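Local coordinates for protein metallophosphoesterase (Clostridium thermocellum, PDB 4J6O) that probably removes phosphate from 2',3'-cyclic phosphate or phosphomonoester RNA ends as the manganese-dependent phosphatase component of a bacterial Pnkp-Hen1 repair system, at residues 13-18 against 235-240; 202-207 against 218-223. All blocks are in the same frame, centred on the assembly; numbering follows the deposited sequence. Where two conformers were deposited one is given.

In the fold
Contacts 1 and 2 lie in the two beta-sheets of a calcineurin-like phosphoesterase, one in each, and show how a sandwich interior is built from both sides. Contact 1 joins 13-18 to 235-240, antiparallel, in one sheet; contact 2 joins 202-207 to 218-223, parallel, in the other. Both are largely buried, and their centres are about 11 Å apart. They meet directly, Ile-16 and Tyr-236 of contact 1 packing on Val-205 and Leu-203 of contact 2. Away from this shared interior their chemistry diverges: contact 1 carries a charged Asp-15/Arg-237 pair, whereas contact 2 has a tyrosine ring, an asparagine and a bridging water. Strands 14-17, 203-206 and 220-222 lead by their C-terminal ends toward the manganese.

Contact 1: 13-18 against 235-240; sequences PFDIIG and AYRYPE
Asp-15 and Arg-237 are paired across the strands as a non-hydrogen-bonded antiparallel pair, their side chains side by side. Along Arg-237, CB lies 3.6 Å from Asp-15 OD1, CG closes to 3.4 Å of the same oxygen, and CD drifts slightly farther off. Arg-237 NE then forms a salt bridge with Asp-15 OD1 at 3.4 Å. The bend at chi3 (71°) turns the end of the chain, and the guanidinium lies only 19° from the carboxylate plane. At its edge NH2 donates to a water, which in turn donates to Asp-15 OD2, while NH1 reaches Glu-242. Asp-15 OD2 is also held by Tyr-36 and Arg-58. Farther along this face, Ile-17 CG1 meets Ala-235 CB at 4.0 Å.

On the other face of the sheet the pairing is apolar. Phe-14 presents the edge of its ring to Tyr-238, Phe-14 CD2 to Tyr-238 CD1 being 3.7 Å. Pro-239 CB lies over one face of the Tyr-238 ring, toward the rim. Ile-16 extends CD1 to 4.2 Å from Tyr-236 CD1, and Tyr-238 OH finds Asp-147. Between these layers, Phe-14 and Tyr-238 exchange two backbone hydrogen bonds, as do Ile-16 and Tyr-236. The straightest runs from Tyr-238 N to Phe-14 O, with 176° at the hydrogen.

Strand 14-17, which leads toward the metal ligands Asp-19 and His-21, is flanked within its sheet by 59-62, parallel, and 232-238, antiparallel. Aromatic and aliphatic groups turn to the second sheet; the other face is mixed, charged at Asp-15/Arg-237 and aliphatic at Ile-17/Ala-235. With three partners on OD2 and a salt bridge at OD1, Asp-15 is probably kept ionised, in a network where Arg-58 and Arg-237 are shared with Glu-240 and Glu-242.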
loop_
_atom_site.group_PDB
_atom_site.type_symbol
_atom_site.label_atom_id
_atom_site.label_comp_id
_atom_site.label_asym_id
_atom_site.label_seq_id
_atom_site.Cartn_x
_atom_site.Cartn_y
_atom_site.Cartn_z
ATOM N N PRO A 13 -12.732 7.863 11.526
ATOM C CA PRO A 13 -12.736 6.696 10.622
ATOM C C PRO A 13 -11.666 6.659 9.537
ATOM O O PRO A 13 -11.195 7.724 9.138
ATOM C CB PRO A 13 -14.076 6.833 9.889
ATOM C CG PRO A 13 -14.955 7.528 10.893
ATOM C CD PRO A 13 -14.043 8.528 11.567
ATOM N N PHE A 14 -11.343 5.459 9.050
ATOM C CA PHE A 14 -10.311 5.324 8.008
ATOM C C PHE A 14 -10.876 4.513 6.880
ATOM O O PHE A 14 -11.722 3.650 7.089
ATOM C CB PHE A 14 -9.103 4.517 8.516
ATOM C CG PHE A 14 -8.434 5.112 9.702
ATOM C CD1 PHE A 14 -7.744 6.295 9.589
ATOM C CD2 PHE A 14 -8.487 4.470 10.944
ATOM C CE1 PHE A 14 -7.099 6.836 10.686
ATOM C CE2 PHE A 14 -7.822 4.980 12.032
ATOM C CZ PHE A 14 -7.155 6.180 11.933
ATOM N N ASP A 15 -10.410 4.798 5.669
ATOM C CA ASP A 15 -10.684 3.931 4.532
ATOM C C ASP A 15 -9.347 3.441 4.069
ATOM O O ASP A 15 -8.460 4.246 3.742
ATOM C CB ASP A 15 -11.425 4.713 3.462
ATOM C CG ASP A 15 -12.786 5.166 3.959
ATOM O OD1 ASP A 15 -13.538 4.321 4.458
ATOM O OD2 ASP A 15 -13.068 6.367 3.865
ATOM N N ILE A 16 -9.182 2.132 4.176
ATOM C CA ILE A 16 -7.856 1.499 4.031
ATOM C C ILE A 16 -7.789 0.839 2.661
ATOM O O ILE A 16 -8.681 0.063 2.312
ATOM C CB ILE A 16 -7.637 0.443 5.134
ATOM C CG1 ILE A 16 -7.870 1.058 6.523
ATOM C CG2 ILE A 16 -6.202 -0.136 5.027
ATOM C CD1 ILE A 16 -7.896 0.038 7.621
ATOM N N ILE A 17 -6.793 1.204 1.841
ATOM C CA ILE A 17 -6.857 0.845 0.398
ATOM C C ILE A 17 -5.634 -0.042 0.073
ATOM O O ILE A 17 -4.498 0.274 0.461
ATOM C CB ILE A 17 -6.846 2.103 -0.477
ATOM C CG1 ILE A 17 -8.180 2.865 -0.265
ATOM C CG2 ILE A 17 -6.774 1.745 -1.964
ATOM C CD1 ILE A 17 -8.312 4.160 -0.981
ATOM N N GLY A 18 -5.878 -1.127 -0.668
ATOM C CA GLY A 18 -4.820 -2.078 -1.023
ATOM C C GLY A 18 -3.994 -1.625 -2.221
ATOM O O GLY A 18 -4.005 -0.475 -2.632
ATOM N N ALA A 235 -11.275 -1.087 -0.715
ATOM C CA ALA A 235 -11.077 -0.310 0.519
ATOM C C ALA A 235 -11.781 -1.013 1.646
ATOM O O ALA A 235 -12.868 -1.580 1.445
ATOM C CB ALA A 235 -11.682 1.122 0.405
ATOM N N TYR A 236 -11.194 -0.955 2.830
ATOM C CA TYR A 236 -11.800 -1.477 4.038
ATOM C C TYR A 236 -12.131 -0.286 4.915
ATOM O O TYR A 236 -11.246 0.530 5.257
ATOM C CB TYR A 236 -10.800 -2.446 4.734
ATOM C CG TYR A 236 -11.310 -3.108 6.004
ATOM C CD1 TYR A 236 -11.256 -2.437 7.237
ATOM C CD2 TYR A 236 -11.755 -4.411 5.993
ATOM C CE1 TYR A 236 -11.712 -3.073 8.403
ATOM C CE2 TYR A 236 -12.185 -5.052 7.144
ATOM C CZ TYR A 236 -12.152 -4.379 8.328
ATOM O OH TYR A 236 -12.552 -5.058 9.450
ATOM N N ARG A 237 -13.434 -0.138 5.244
ATOM C CA ARG A 237 -13.854 1.016 6.009
ATOM C C ARG A 237 -13.804 0.631 7.480
ATOM O O ARG A 237 -14.307 -0.412 7.889
ATOM C CB ARG A 237 -15.287 1.412 5.607
ATOM C CG ARG A 237 -15.405 1.536 4.137
ATOM C CD ARG A 237 -16.739 2.162 3.730
ATOM N NE ARG A 237 -16.837 3.576 4.037
ATOM C CZ ARG A 237 -17.827 4.102 4.789
ATOM N NH1 ARG A 237 -18.769 3.341 5.359
ATOM N NH2 ARG A 237 -17.879 5.403 4.999
ATOM N N TYR A 238 -13.084 1.433 8.238
ATOM C CA TYR A 238 -12.887 1.241 9.668
ATOM C C TYR A 238 -13.443 2.441 10.432
ATOM O O TYR A 238 -13.126 3.567 10.092
ATOM C CB TYR A 238 -11.381 1.149 9.926
ATOM C CG TYR A 238 -11.041 0.913 11.381
ATOM C CD1 TYR A 238 -10.919 1.976 12.239
ATOM C CD2 TYR A 238 -10.867 -0.380 11.886
ATOM C CE1 TYR A 238 -10.625 1.766 13.589
ATOM C CE2 TYR A 238 -10.553 -0.600 13.226
ATOM C CZ TYR A 238 -10.463 0.491 14.072
ATOM O OH TYR A 238 -10.163 0.311 15.416
ATOM N N PRO A 239 -14.211 2.205 11.523
ATOM C CA PRO A 239 -14.464 0.937 12.211
ATOM C C PRO A 239 -15.679 0.185 11.736
ATOM O O PRO A 239 -15.995 -0.831 12.387
ATOM C CB PRO A 239 -14.679 1.372 13.664
ATOM C CG PRO A 239 -15.360 2.693 13.491
ATOM C CD PRO A 239 -14.662 3.357 12.320
ATOM N N GLU A 240 -16.298 0.608 10.633
ATOM C CA GLU A 240 -17.454 -0.096 10.098
ATOM C C GLU A 240 -17.192 -1.533 9.687
ATOM O O GLU A 240 -18.118 -2.344 9.615
ATOM C CB GLU A 240 -18.054 0.694 8.930
ATOM C CG GLU A 240 -18.500 2.081 9.305
ATOM C CD GLU A 240 -17.422 3.125 9.217
ATOM O OE1 GLU A 240 -16.228 2.766 9.029
ATOM O OE2 GLU A 240 -17.745 4.324 9.362
HETATM O O HOH W 1 -15.982 6.177 3.088
#

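Contact 2: 202-207 against 218-223; sequences ALVVYG and NNTINI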
loop_
_atom_site.group_PDB
_atom_site.type_symbol
_atom_site.label_atom_id
_atom_site.label_comp_id
_atom_site.label_asym_id
_atom_site.label_seq_id
_atom_site.Cartn_x
_atom_site.Cartn_y
_atom_site.Cartn_z
ATOM N N ALA A 202 -5.080 -6.355 18.080
ATOM C CA ALA A 202 -5.382 -5.400 17.002
ATOM C C ALA A 202 -5.857 -6.114 15.763
ATOM O O ALA A 202 -5.321 -7.161 15.383
ATOM C CB ALA A 202 -4.198 -4.604 16.656
ATOM N N LEU A 203 -6.858 -5.540 15.122
ATOM C CA LEU A 203 -7.215 -5.976 13.792
ATOM C C LEU A 203 -6.085 -5.549 12.846
ATOM O O LEU A 203 -5.706 -4.376 12.854
ATOM C CB LEU A 203 -8.481 -5.243 13.394
ATOM C CG LEU A 203 -8.894 -5.298 11.921
ATOM C CD1 LEU A 203 -9.270 -6.706 11.525
ATOM C CD2 LEU A 203 -10.089 -4.348 11.690
ATOM N N VAL A 204 -5.548 -6.471 12.026
ATOM C CA VAL A 204 -4.479 -6.091 11.106
ATOM C C VAL A 204 -5.040 -6.094 9.714
ATOM O O VAL A 204 -5.484 -7.128 9.227
ATOM C CB VAL A 204 -3.281 -7.098 11.134
ATOM C CG1 VAL A 204 -2.144 -6.599 10.253
ATOM C CG2 VAL A 204 -2.843 -7.342 12.593
ATOM N N VAL A 205 -5.012 -4.924 9.070
ATOM C CA VAL A 205 -5.463 -4.825 7.665
ATOM C C VAL A 205 -4.181 -4.655 6.845
ATOM O O VAL A 205 -3.364 -3.769 7.121
ATOM C CB VAL A 205 -6.379 -3.636 7.505
ATOM C CG1 VAL A 205 -6.903 -3.544 6.083
ATOM C CG2 VAL A 205 -7.558 -3.726 8.503
ATOM N N TYR A 206 -4.015 -5.514 5.850
ATOM C CA TYR A 206 -2.775 -5.566 5.097
ATOM C C TYR A 206 -3.046 -5.955 3.662
ATOM O O TYR A 206 -4.213 -6.180 3.306
ATOM C CB TYR A 206 -1.763 -6.534 5.805
ATOM C CG TYR A 206 -2.159 -7.999 5.733
ATOM C CD1 TYR A 206 -3.181 -8.528 6.530
ATOM C CD2 TYR A 206 -1.454 -8.847 4.904
ATOM C CE1 TYR A 206 -3.528 -9.865 6.434
ATOM C CE2 TYR A 206 -1.780 -10.190 4.789
ATOM C CZ TYR A 206 -2.837 -10.679 5.554
ATOM O OH TYR A 206 -3.159 -12.000 5.468
ATOM N N GLY A 207 -1.999 -5.992 2.828
ATOM C CA GLY A 207 -2.191 -6.242 1.401
ATOM C C GLY A 207 -0.974 -6.990 0.861
ATOM O O GLY A 207 -0.151 -6.389 0.135
ATOM N N ASN A 218 -8.548 -14.951 11.362
ATOM C CA ASN A 218 -8.440 -14.473 12.731
ATOM C C ASN A 218 -8.668 -12.977 12.659
ATOM O O ASN A 218 -9.437 -12.513 11.828
ATOM C CB ASN A 218 -7.069 -14.809 13.317
ATOM C CG ASN A 218 -6.799 -16.310 13.326
ATOM O OD1 ASN A 218 -7.616 -17.097 13.798
ATOM N ND2 ASN A 218 -5.655 -16.708 12.781
ATOM N N ASN A 219 -7.971 -12.208 13.482
ATOM C CA ASN A 219 -8.202 -10.785 13.488
ATOM C C ASN A 219 -7.383 -10.119 12.384
ATOM O O ASN A 219 -6.688 -9.152 12.666
ATOM C CB ASN A 219 -7.782 -10.204 14.840
ATOM C CG ASN A 219 -8.558 -8.947 15.215
ATOM O OD1 ASN A 219 -9.594 -8.642 14.641
ATOM N ND2 ASN A 219 -8.056 -8.226 16.209
ATOM N N THR A 220 -7.434 -10.635 11.148
ATOM C CA THR A 220 -6.594 -10.039 10.095
ATOM C C THR A 220 -7.347 -10.068 8.806
ATOM O O THR A 220 -8.160 -10.954 8.608
ATOM C CB THR A 220 -5.207 -10.782 9.848
ATOM O OG1 THR A 220 -5.395 -12.008 9.134
ATOM C CG2 THR A 220 -4.492 -11.096 11.177
ATOM N N ILE A 221 -7.003 -9.185 7.880
ATOM C CA ILE A 221 -7.649 -9.267 6.555
ATOM C C ILE A 221 -6.719 -8.731 5.483
ATOM O O ILE A 221 -6.176 -7.626 5.609
ATOM C CB ILE A 221 -8.995 -8.498 6.533
ATOM C CG1 ILE A 221 -9.667 -8.617 5.137
ATOM C CG2 ILE A 221 -8.878 -7.039 6.977
ATOM C CD1 ILE A 221 -11.108 -8.131 5.132
ATOM N N ASN A 222 -6.544 -9.508 4.437
ATOM C CA ASN A 222 -5.694 -9.100 3.334
ATOM C C ASN A 222 -6.640 -8.515 2.288
ATOM O O ASN A 222 -7.552 -9.210 1.799
ATOM C CB ASN A 222 -5.005 -10.347 2.776
ATOM C CG ASN A 222 -4.125 -10.053 1.547
ATOM O OD1 ASN A 222 -4.204 -8.986 0.957
ATOM N ND2 ASN A 222 -3.303 -11.040 1.148
ATOM N N ILE A 223 -6.448 -7.249 1.978
ATOM C CA ILE A 223 -7.350 -6.590 1.019
ATOM C C ILE A 223 -6.719 -6.289 -0.358
ATOM O O ILE A 223 -7.237 -5.479 -1.134
ATOM C CB ILE A 223 -7.927 -5.273 1.610
ATOM C CG1 ILE A 223 -6.837 -4.244 1.876
ATOM C CG2 ILE A 223 -8.760 -5.565 2.881
ATOM C CD1 ILE A 223 -7.451 -2.827 2.198
HETATM O O HOH W 2 -5.607 -12.578 6.519
#
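The ring of Tyr-206 has Asn-222 CB over one face, 4.0 Å from the ring centroid and 27° off the normal, a CH-pi contact. Its edge meets Val-204 O and a water in the ring plane, and the rings of Tyr-206 and Trp-194 meet edge-to-face. CG of Tyr-206 sits between its own backbone N and carbonyl carbon (chi1 70°), a torsion that swings the ring across strand 220-222, where CD1 comes within 3.3 Å of Ile-221 O. The Tyr-206 and Asn-222 side chains cross at about a right angle, while the amide and ring planes are 35° apart. The two ends of the amide are held by Thr-209 O and Asp-224 N.

The water joins Tyr-206 OH to Thr-220 OG1, 2.7 Å from each oxygen, and donates to the threonine, which is also bonded to Val-217 O. At the start of the pairing, Asn-219 occupies the centre of an inverse gamma turn. The ladder begins there: Val-204 N takes Asn-219 O, and Ile-221 N returns to Val-204 O. Farther on, Tyr-206 N binds Ile-221 O and Ile-223 N binds Tyr-206 O, this last bond 2.8 Å long.

On the opposite side of the sheet from the ring, Val-205 CG2 lies beside Ile-221 CG2 at 3.9 Å, and Val-205 CG1 meets Ile-223 CD1. The arrangement is a parallel strand pair in one sheet of the calcineurin-like two-sheet fold, its C-terminal end bringing Gly-207 to about 7 Å from the manganese. The aliphatic groups face the other sheet, where Tyr-236 and Thr-234 of strand 232-238 receive Ile-221 and Ile-223. Within its own sheet, strand 203-206 is flanked by 151-154, and strand 220-222 by the short antiparallel strand 215-216.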